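Local coordinates for nigritoxine (Vibrio nigripulchritudo, PDB 5M41), which is a bacterial toxin that acts on crustaceans and insects, at residues 27-30 with 36-39; 45-50 with 214-219; 208-213 with 255-260. All coordinates share one frame; numbering follows the deposited sequence.

Contact 1. Residues 27-30 with 36-39; sequences NRYR and AQQN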
loop_
_atom_site.group_PDB
_atom_site.type_symbol
_atom_site.label_atom_id
_atom_site.label_comp_id
_atom_site.label_asym_id
_atom_site.label_seq_id
_atom_site.Cartn_x
_atom_site.Cartn_y
_atom_site.Cartn_z
ATOM N N ASN A 27 13.335 23.356 6.823
ATOM C CA ASN A 27 11.875 23.434 6.676
ATOM C C ASN A 27 11.096 22.977 7.908
ATOM O O ASN A 27 10.128 23.643 8.299
ATOM C CB ASN A 27 11.365 22.670 5.452
ATOM C CG ASN A 27 11.778 23.325 4.146
ATOM O OD1 ASN A 27 12.122 24.507 4.110
ATOM N ND2 ASN A 27 11.763 22.546 3.064
ATOM N N ARG A 28 11.493 21.858 8.511
ATOM C CA ARG A 28 10.824 21.456 9.743
ATOM C C ARG A 28 10.872 22.582 10.779
ATOM O O ARG A 28 9.862 22.856 11.453
ATOM C CB ARG A 28 11.401 20.180 10.380
ATOM C CG ARG A 28 11.199 18.872 9.627
ATOM C CD ARG A 28 9.771 18.564 9.179
ATOM N NE ARG A 28 8.673 18.680 10.158
ATOM C CZ ARG A 28 8.072 17.658 10.777
ATOM N NH1 ARG A 28 8.537 16.415 10.647
ATOM N NH2 ARG A 28 7.028 17.877 11.591
ATOM N N TYR A 29 12.023 23.219 10.923
ATOM C CA TYR A 29 12.186 24.224 11.989
ATOM C C TYR A 29 11.429 25.514 11.654
ATOM O O TYR A 29 10.714 26.080 12.492
ATOM C CB TYR A 29 13.667 24.520 12.257
ATOM C CG TYR A 29 13.808 25.604 13.296
ATOM C CD1 TYR A 29 13.696 25.308 14.647
ATOM C CD2 TYR A 29 13.982 26.938 12.911
ATOM C CE1 TYR A 29 13.786 26.305 15.612
ATOM C CE2 TYR A 29 14.066 27.935 13.856
ATOM C CZ TYR A 29 13.963 27.609 15.205
ATOM O OH TYR A 29 14.007 28.603 16.131
ATOM N N ARG A 30 11.582 25.956 10.409
ATOM C CA ARG A 30 10.975 27.195 9.940
ATOM C C ARG A 30 9.453 27.112 9.966
ATOM O O ARG A 30 8.775 28.099 10.214
ATOM C CB ARG A 30 11.489 27.553 8.520
ATOM C CG ARG A 30 12.795 28.354 8.558
ATOM C CD ARG A 30 13.105 29.056 7.218
ATOM N NE ARG A 30 13.140 28.056 6.145
ATOM C CZ ARG A 30 14.224 27.652 5.496
ATOM N NH1 ARG A 30 15.396 28.214 5.714
ATOM N NH2 ARG A 30 14.105 26.699 4.571
ATOM N N ALA A 36 6.159 27.206 19.315
ATOM C CA ALA A 36 6.799 25.880 19.206
ATOM C C ALA A 36 8.336 25.973 19.124
ATOM O O ALA A 36 9.030 25.138 19.692
ATOM C CB ALA A 36 6.259 25.119 18.004
ATOM N N GLN A 37 8.858 26.960 18.395
ATOM C CA GLN A 37 10.324 27.201 18.370
ATOM C C GLN A 37 10.887 27.584 19.756
ATOM O O GLN A 37 11.946 27.100 20.132
ATOM C CB GLN A 37 10.728 28.273 17.326
ATOM C CG GLN A 37 10.310 27.941 15.878
ATOM C CD GLN A 37 10.436 29.134 14.934
ATOM O OE1 GLN A 37 10.363 30.281 15.362
ATOM N NE2 GLN A 37 10.615 28.864 13.640
ATOM N N GLN A 38 10.199 28.468 20.487
ATOM C CA GLN A 38 10.566 28.805 21.865
ATOM C C GLN A 38 10.549 27.563 22.759
ATOM O O GLN A 38 11.472 27.341 23.582
ATOM C CB GLN A 38 9.620 29.886 22.434
ATOM C CG GLN A 38 9.753 31.207 21.676
ATOM C CD GLN A 38 8.737 32.257 22.075
ATOM O OE1 GLN A 38 7.946 32.058 22.986
ATOM N NE2 GLN A 38 8.749 33.377 21.377
ATOM N N ASN A 39 9.495 26.766 22.608
ATOM C CA ASN A 39 9.362 25.529 23.368
ATOM C C ASN A 39 10.535 24.593 23.057
ATOM O O ASN A 39 11.082 23.951 23.947
ATOM C CB ASN A 39 8.073 24.801 22.990
ATOM C CG ASN A 39 6.823 25.420 23.601
ATOM O OD1 ASN A 39 5.714 25.026 23.253
ATOM N ND2 ASN A 39 6.984 26.390 24.452
#

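Contact 2. Residues 45-50 with 214-219; sequences IIEVLS and AAREPL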
loop_
_atom_site.group_PDB
_atom_site.type_symbol
_atom_site.label_atom_id
_atom_site.label_comp_id
_atom_site.label_asym_id
_atom_site.label_seq_id
_atom_site.Cartn_x
_atom_site.Cartn_y
_atom_site.Cartn_z
ATOM N N ILE A 45 17.288 23.925 26.804
ATOM C CA ILE A 45 17.793 24.557 28.024
ATOM C C ILE A 45 17.567 23.642 29.233
ATOM O O ILE A 45 18.505 23.378 30.005
ATOM C CB ILE A 45 17.147 25.929 28.280
ATOM C CG1 ILE A 45 17.523 26.904 27.165
ATOM C CG2 ILE A 45 17.642 26.525 29.604
ATOM C CD1 ILE A 45 16.615 28.130 27.124
ATOM N N ILE A 46 16.329 23.170 29.393
ATOM C CA ILE A 46 15.990 22.219 30.456
ATOM C C ILE A 46 16.953 21.029 30.466
ATOM O O ILE A 46 17.465 20.658 31.522
ATOM C CB ILE A 46 14.539 21.712 30.359
ATOM C CG1 ILE A 46 13.557 22.819 30.784
ATOM C CG2 ILE A 46 14.341 20.519 31.287
ATOM C CD1 ILE A 46 12.132 22.644 30.253
ATOM N N GLU A 47 17.223 20.447 29.301
ATOM C CA GLU A 47 18.159 19.344 29.249
ATOM C C GLU A 47 19.533 19.737 29.805
ATOM O O GLU A 47 20.142 18.978 30.569
ATOM C CB GLU A 47 18.255 18.753 27.843
ATOM C CG GLU A 47 19.277 17.639 27.655
ATOM C CD GLU A 47 19.040 16.403 28.530
ATOM O OE1 GLU A 47 17.936 16.215 29.093
ATOM O OE2 GLU A 47 19.980 15.602 28.650
ATOM N N VAL A 48 20.030 20.910 29.428
ATOM C CA VAL A 48 21.378 21.311 29.824
ATOM C C VAL A 48 21.417 21.648 31.323
ATOM O O VAL A 48 22.358 21.270 32.020
ATOM C CB VAL A 48 21.950 22.430 28.913
ATOM C CG1 VAL A 48 23.289 22.950 29.424
ATOM C CG2 VAL A 48 22.079 21.914 27.484
ATOM N N LEU A 49 20.382 22.321 31.820
ATOM C CA LEU A 49 20.264 22.524 33.258
ATOM C C LEU A 49 20.258 21.195 34.033
ATOM O O LEU A 49 20.933 21.116 35.057
ATOM C CB LEU A 49 19.048 23.373 33.632
ATOM C CG LEU A 49 18.953 24.777 33.037
ATOM C CD1 LEU A 49 17.649 25.415 33.481
ATOM C CD2 LEU A 49 20.137 25.652 33.445
ATOM N N SER A 50 19.539 20.164 33.558
ATOM C CA SER A 50 19.556 18.847 34.224
ATOM C C SER A 50 20.973 18.291 34.300
ATOM O O SER A 50 21.382 17.730 35.318
ATOM C CB SER A 50 18.673 17.814 33.515
ATOM O OG SER A 50 17.346 18.295 33.419
ATOM N N ALA A 214 12.347 17.343 26.299
ATOM C CA ALA A 214 10.931 17.038 26.186
ATOM C C ALA A 214 10.587 15.658 26.793
ATOM O O ALA A 214 9.520 15.519 27.365
ATOM C CB ALA A 214 10.464 17.140 24.744
ATOM N N ALA A 215 11.483 14.666 26.673
ATOM C CA ALA A 215 11.241 13.328 27.228
ATOM C C ALA A 215 11.263 13.325 28.745
ATOM O O ALA A 215 10.716 12.427 29.344
ATOM C CB ALA A 215 12.264 12.316 26.712
ATOM N N ARG A 216 11.906 14.328 29.347
ATOM C CA ARG A 216 11.917 14.531 30.793
ATOM C C ARG A 216 10.625 15.116 31.309
ATOM O O ARG A 216 10.411 15.091 32.487
ATOM C CB ARG A 216 13.005 15.535 31.220
ATOM C CG ARG A 216 14.408 15.216 30.805
ATOM C CD ARG A 216 15.334 16.298 31.345
ATOM N NE ARG A 216 15.730 15.919 32.684
ATOM C CZ ARG A 216 16.733 15.084 32.937
ATOM N NH1 ARG A 216 17.466 14.584 31.940
ATOM N NH2 ARG A 216 17.013 14.769 34.177
ATOM N N GLU A 217 9.809 15.716 30.447
ATOM C CA GLU A 217 8.591 16.405 30.892
ATOM C C GLU A 217 7.588 15.419 31.559
ATOM O O GLU A 217 7.047 14.568 30.882
ATOM C CB GLU A 217 7.956 17.113 29.687
ATOM C CG GLU A 217 6.791 18.030 30.000
ATOM C CD GLU A 217 7.224 19.291 30.735
ATOM O OE1 GLU A 217 8.448 19.552 30.836
ATOM O OE2 GLU A 217 6.334 20.023 31.207
ATOM N N PRO A 218 7.336 15.537 32.885
ATOM C CA PRO A 218 6.598 14.441 33.565
ATOM C C PRO A 218 5.239 14.214 32.946
ATOM O O PRO A 218 4.468 15.168 32.761
ATOM C CB PRO A 218 6.451 14.958 34.999
ATOM C CG PRO A 218 7.631 15.855 35.178
ATOM C CD PRO A 218 7.714 16.590 33.846
ATOM N N LEU A 219 4.968 12.965 32.572
ATOM C CA LEU A 219 3.636 12.572 32.095
ATOM C C LEU A 219 3.252 13.167 30.732
ATOM O O LEU A 219 2.078 13.151 30.356
ATOM C CB LEU A 219 2.564 12.952 33.125
ATOM C CG LEU A 219 2.877 12.719 34.602
ATOM C CD1 LEU A 219 1.682 13.167 35.450
ATOM C CD2 LEU A 219 3.215 11.252 34.835
#

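Contact 3. Residues 208-213 with 255-260; sequences PRSAKG and AKYFDL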
loop_
_atom_site.group_PDB
_atom_site.type_symbol
_atom_site.label_atom_id
_atom_site.label_comp_id
_atom_site.label_asym_id
_atom_site.label_seq_id
_atom_site.Cartn_x
_atom_site.Cartn_y
_atom_site.Cartn_z
ATOM N N PRO A 208 18.579 17.170 19.400
ATOM C CA PRO A 208 18.570 16.022 20.314
ATOM C C PRO A 208 18.502 16.425 21.789
ATOM O O PRO A 208 17.895 15.719 22.584
ATOM C CB PRO A 208 19.927 15.315 20.032
ATOM C CG PRO A 208 20.761 16.285 19.252
ATOM C CD PRO A 208 19.776 17.175 18.536
ATOM N N ARG A 209 19.114 17.545 22.162
ATOM C CA ARG A 209 18.949 18.033 23.541
ATOM C C ARG A 209 17.543 18.492 23.800
ATOM O O ARG A 209 17.009 18.274 24.892
ATOM C CB ARG A 209 19.934 19.156 23.888
ATOM C CG ARG A 209 21.377 18.682 23.789
ATOM C CD ARG A 209 22.368 19.677 24.385
ATOM N NE ARG A 209 23.634 18.991 24.549
ATOM C CZ ARG A 209 24.737 19.275 23.886
ATOM N NH1 ARG A 209 24.780 20.282 22.995
ATOM N NH2 ARG A 209 25.807 18.545 24.117
ATOM N N SER A 210 16.942 19.142 22.810
ATOM C CA SER A 210 15.551 19.566 22.946
ATOM C C SER A 210 14.682 18.309 23.131
ATOM O O SER A 210 13.895 18.232 24.057
ATOM C CB SER A 210 15.121 20.405 21.735
ATOM O OG SER A 210 13.778 20.865 21.906
ATOM N N ALA A 211 14.889 17.298 22.288
ATOM C CA ALA A 211 14.111 16.068 22.352
ATOM C C ALA A 211 14.284 15.415 23.738
ATOM O O ALA A 211 13.313 14.909 24.335
ATOM C CB ALA A 211 14.557 15.108 21.259
ATOM N N LYS A 212 15.510 15.446 24.259
ATOM C CA LYS A 212 15.757 14.860 25.569
ATOM C C LYS A 212 15.047 15.648 26.654
ATOM O O LYS A 212 14.485 15.063 27.569
ATOM C CB LYS A 212 17.238 14.822 25.881
ATOM C CG LYS A 212 17.890 13.498 25.558
ATOM C CD LYS A 212 19.398 13.516 25.827
ATOM C CE LYS A 212 20.155 14.258 24.720
ATOM N NZ LYS A 212 21.629 14.055 24.869
ATOM N N GLY A 213 15.086 16.973 26.561
ATOM C CA GLY A 213 14.383 17.823 27.515
ATOM C C GLY A 213 12.899 17.505 27.494
ATOM O O GLY A 213 12.268 17.388 28.537
ATOM N N ALA A 255 11.930 13.428 13.133
ATOM C CA ALA A 255 10.630 13.795 12.541
ATOM C C ALA A 255 9.468 13.597 13.548
ATOM O O ALA A 255 8.518 14.413 13.621
ATOM C CB ALA A 255 10.368 12.995 11.274
ATOM N N LYS A 256 9.532 12.528 14.326
ATOM C CA LYS A 256 8.516 12.340 15.390
ATOM C C LYS A 256 8.544 13.524 16.379
ATOM O O LYS A 256 7.505 14.039 16.774
ATOM C CB LYS A 256 8.696 11.003 16.120
ATOM C CG LYS A 256 7.615 10.727 17.178
ATOM C CD LYS A 256 7.786 9.381 17.904
ATOM C CE LYS A 256 9.047 9.383 18.759
ATOM N NZ LYS A 256 9.516 8.017 19.120
ATOM N N TYR A 257 9.733 13.990 16.740
ATOM C CA TYR A 257 9.828 15.117 17.672
ATOM C C TYR A 257 9.265 16.413 17.047
ATOM O O TYR A 257 8.473 17.125 17.673
ATOM C CB TYR A 257 11.275 15.330 18.165
ATOM C CG TYR A 257 11.363 16.455 19.187
ATOM C CD1 TYR A 257 10.472 16.494 20.273
ATOM C CD2 TYR A 257 12.324 17.486 19.073
ATOM C CE1 TYR A 257 10.536 17.519 21.214
ATOM C CE2 TYR A 257 12.383 18.515 20.012
ATOM C CZ TYR A 257 11.487 18.518 21.079
ATOM O OH TYR A 257 11.509 19.522 22.018
ATOM N N PHE A 258 9.648 16.699 15.802
ATOM C CA PHE A 258 9.070 17.838 15.134
ATOM C C PHE A 258 7.550 17.744 15.049
ATOM O O PHE A 258 6.872 18.734 15.277
ATOM C CB PHE A 258 9.657 17.996 13.739
ATOM C CG PHE A 258 10.946 18.766 13.717
ATOM C CD1 PHE A 258 10.981 20.119 14.092
ATOM C CD2 PHE A 258 12.129 18.146 13.319
ATOM C CE1 PHE A 258 12.181 20.836 14.054
ATOM C CE2 PHE A 258 13.326 18.858 13.258
ATOM C CZ PHE A 258 13.353 20.209 13.622
ATOM N N ASP A 259 7.025 16.555 14.742
ATOM C CA ASP A 259 5.571 16.359 14.664
ATOM C C ASP A 259 4.921 16.683 16.027
ATOM O O ASP A 259 3.834 17.255 16.101
ATOM C CB ASP A 259 5.234 14.902 14.318
ATOM C CG ASP A 259 5.551 14.523 12.871
ATOM O OD1 ASP A 259 5.868 15.410 12.040
ATOM O OD2 ASP A 259 5.507 13.290 12.581
ATOM N N LEU A 260 5.572 16.246 17.102
ATOM C CA LEU A 260 5.073 16.511 18.450
ATOM C C LEU A 260 5.025 18.014 18.753
ATOM O O LEU A 260 4.055 18.508 19.348
ATOM C CB LEU A 260 5.929 15.773 19.495
ATOM C CG LEU A 260 5.453 16.036 20.948
ATOM C CD1 LEU A 260 5.585 14.811 21.816
ATOM C CD2 LEU A 260 6.207 17.211 21.578
#

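Contact 1. Residues 27-30 with 36-39
Tyr29, in the last turn of helix 22-30, and Gln37, in the first turns of helix 34-54, bring the two backbones closest, their CA atoms 7.3 Å apart. The side chain of Gln37 meets both the ring and the backbone of Tyr29. Gln37 NE2 donates to Tyr29 O over 3.0 Å in a nearly straight bond (173°); the carbonyl oxygen lies in the amide plane, whereas the donor stands above the carbonyl plane. The amide plane lies only 9° from that of the tyrosine ring. Gln37 NE2 comes over one face, 3.6 Å from Tyr29 CE2, and Gln37 CG makes a CH-pi contact with the same ring, 4.1 Å from the centroid of Tyr29. At the phenol end, Tyr29 OH reaches Gln37 CB at 3.5 Å. The ring gets there because CG of Tyr29 is anti to the backbone N (chi1 177°), while Gln37 runs extended beyond CG. Leu185, Leu199 and Leu203 also touch the Tyr29 side chain and help bury it. These are two consecutive helices joined by a short loop, in which a glutamine early in the second bonds to a carbonyl in the last turn of the first.

Contact 2. Residues 45-50 with 214-219
Ser50 OG sits among several polar groups where Arg216 reaches across to helix 34-54. One turn back in its own helix, Ile46 O is 3.0 Å from Ser50 OG; Tyr64 OH adds a weak hydrogen bond. Arg216 NE also approaches Ser50 OG to 3.0 Å, although at an angle too poor for a bond. The hydroxyl comes over one face of the guanidinium, displaced toward its rim, so this is a meeting of an oxygen with a flat cationic face. Ser50 CB packs against the same group, 3.4 Å from Arg216 CZ. Glu47 takes the edge instead: Glu47 OE1 lies near the guanidinium plane and forms a salt bridge with Arg216 NH1, a weak hydrogen bond of 3.3 Å and 145°. Carboxylate and guanidinium are turned 50° against each other, and the two side chains cross at about a right angle. Glu47 OE1 also lies 3.4 Å from Arg216 CD, alongside the end of the aliphatic chain. A bend at the third torsion of Arg216 (chi3 87°) turns the guanidinium so that one face meets Ser50 and an edge meets Glu47. Lower on the arginine, Ile46 CG2 adds an apolar contact with Arg216 CD at 4.3 Å. Arg216 belongs to the exposed margin of the contact, whereas Ile46 and Ser50 are buried. Tyr64 of helix 62-67 touches both Ile46 and Arg216, and Glu47 also packs on Arg209 and Lys212. Arg216 thus links helix 34-54 to the C-terminal end region of helix 206-215, with helix 62-67 alongside.

Contact 3. Residues 208-213 with 255-260
Ser210 and Ala211 of helix 206-215 receive the ring of Tyr257 from helix 253-264, in a small and tightly packed meeting. Tyr257 OH donates to Ser210 OG at 2.6 Å, a short bond made in the plane of the ring at its edge. Ser210 OG is also hydrogen-bonded to Leu40 O of helix 34-54, so the buried hydroxyl is held by groups from two other helices. Backbone lies over one ring face: Ala211 CA sits over the centre, 3.8 Å from the centroid of the Tyr257 ring and 10° off the normal, as a CH-pi contact. Beside it, Ala211 CB lies 3.9 Å from Tyr257 CD2, and Ala211 N is 3.6 Å from Tyr257 CE2. The first torsion of Tyr257 is trans (chi1 -177°), which carries the ring out from helix 253-264 toward Ala211. The looser side belongs to Pro208 and Lys212, partly exposed and directed away from helix 253-264, while Lys256 on the other helix is exposed. Phe232 meets the Tyr257 ring with the planes at about 35°, and Phe43 and Ala214 touch its side chain. The CA atoms of Ala211 and Tyr257 are 6.4 Å apart, a close helix-helix approach in which an aromatic side chain lies against a small residue.

The three contacts belong to one helical cluster in the N-terminal part of the toxin. Helix 34-54 serves contacts 1 and 2, whose centres are about 17 Å apart and which do not touch. Contact 3 touches both, with its centre about 10 Å from that of contact 1 and about 11 Å from that of contact 2. It meets contact 1 through a salt bridge, Arg28 NH2 to Asp259 OD1 at 2.8 Å, and contact 2 along helix 206-215, where Ala214 CB is 3.6 Å from Tyr257 CE1. The magnesium ion bound by Val189, Glu192 and Asp195 lies about 8 Å from the side chain of Arg30, which pairs with Asp196.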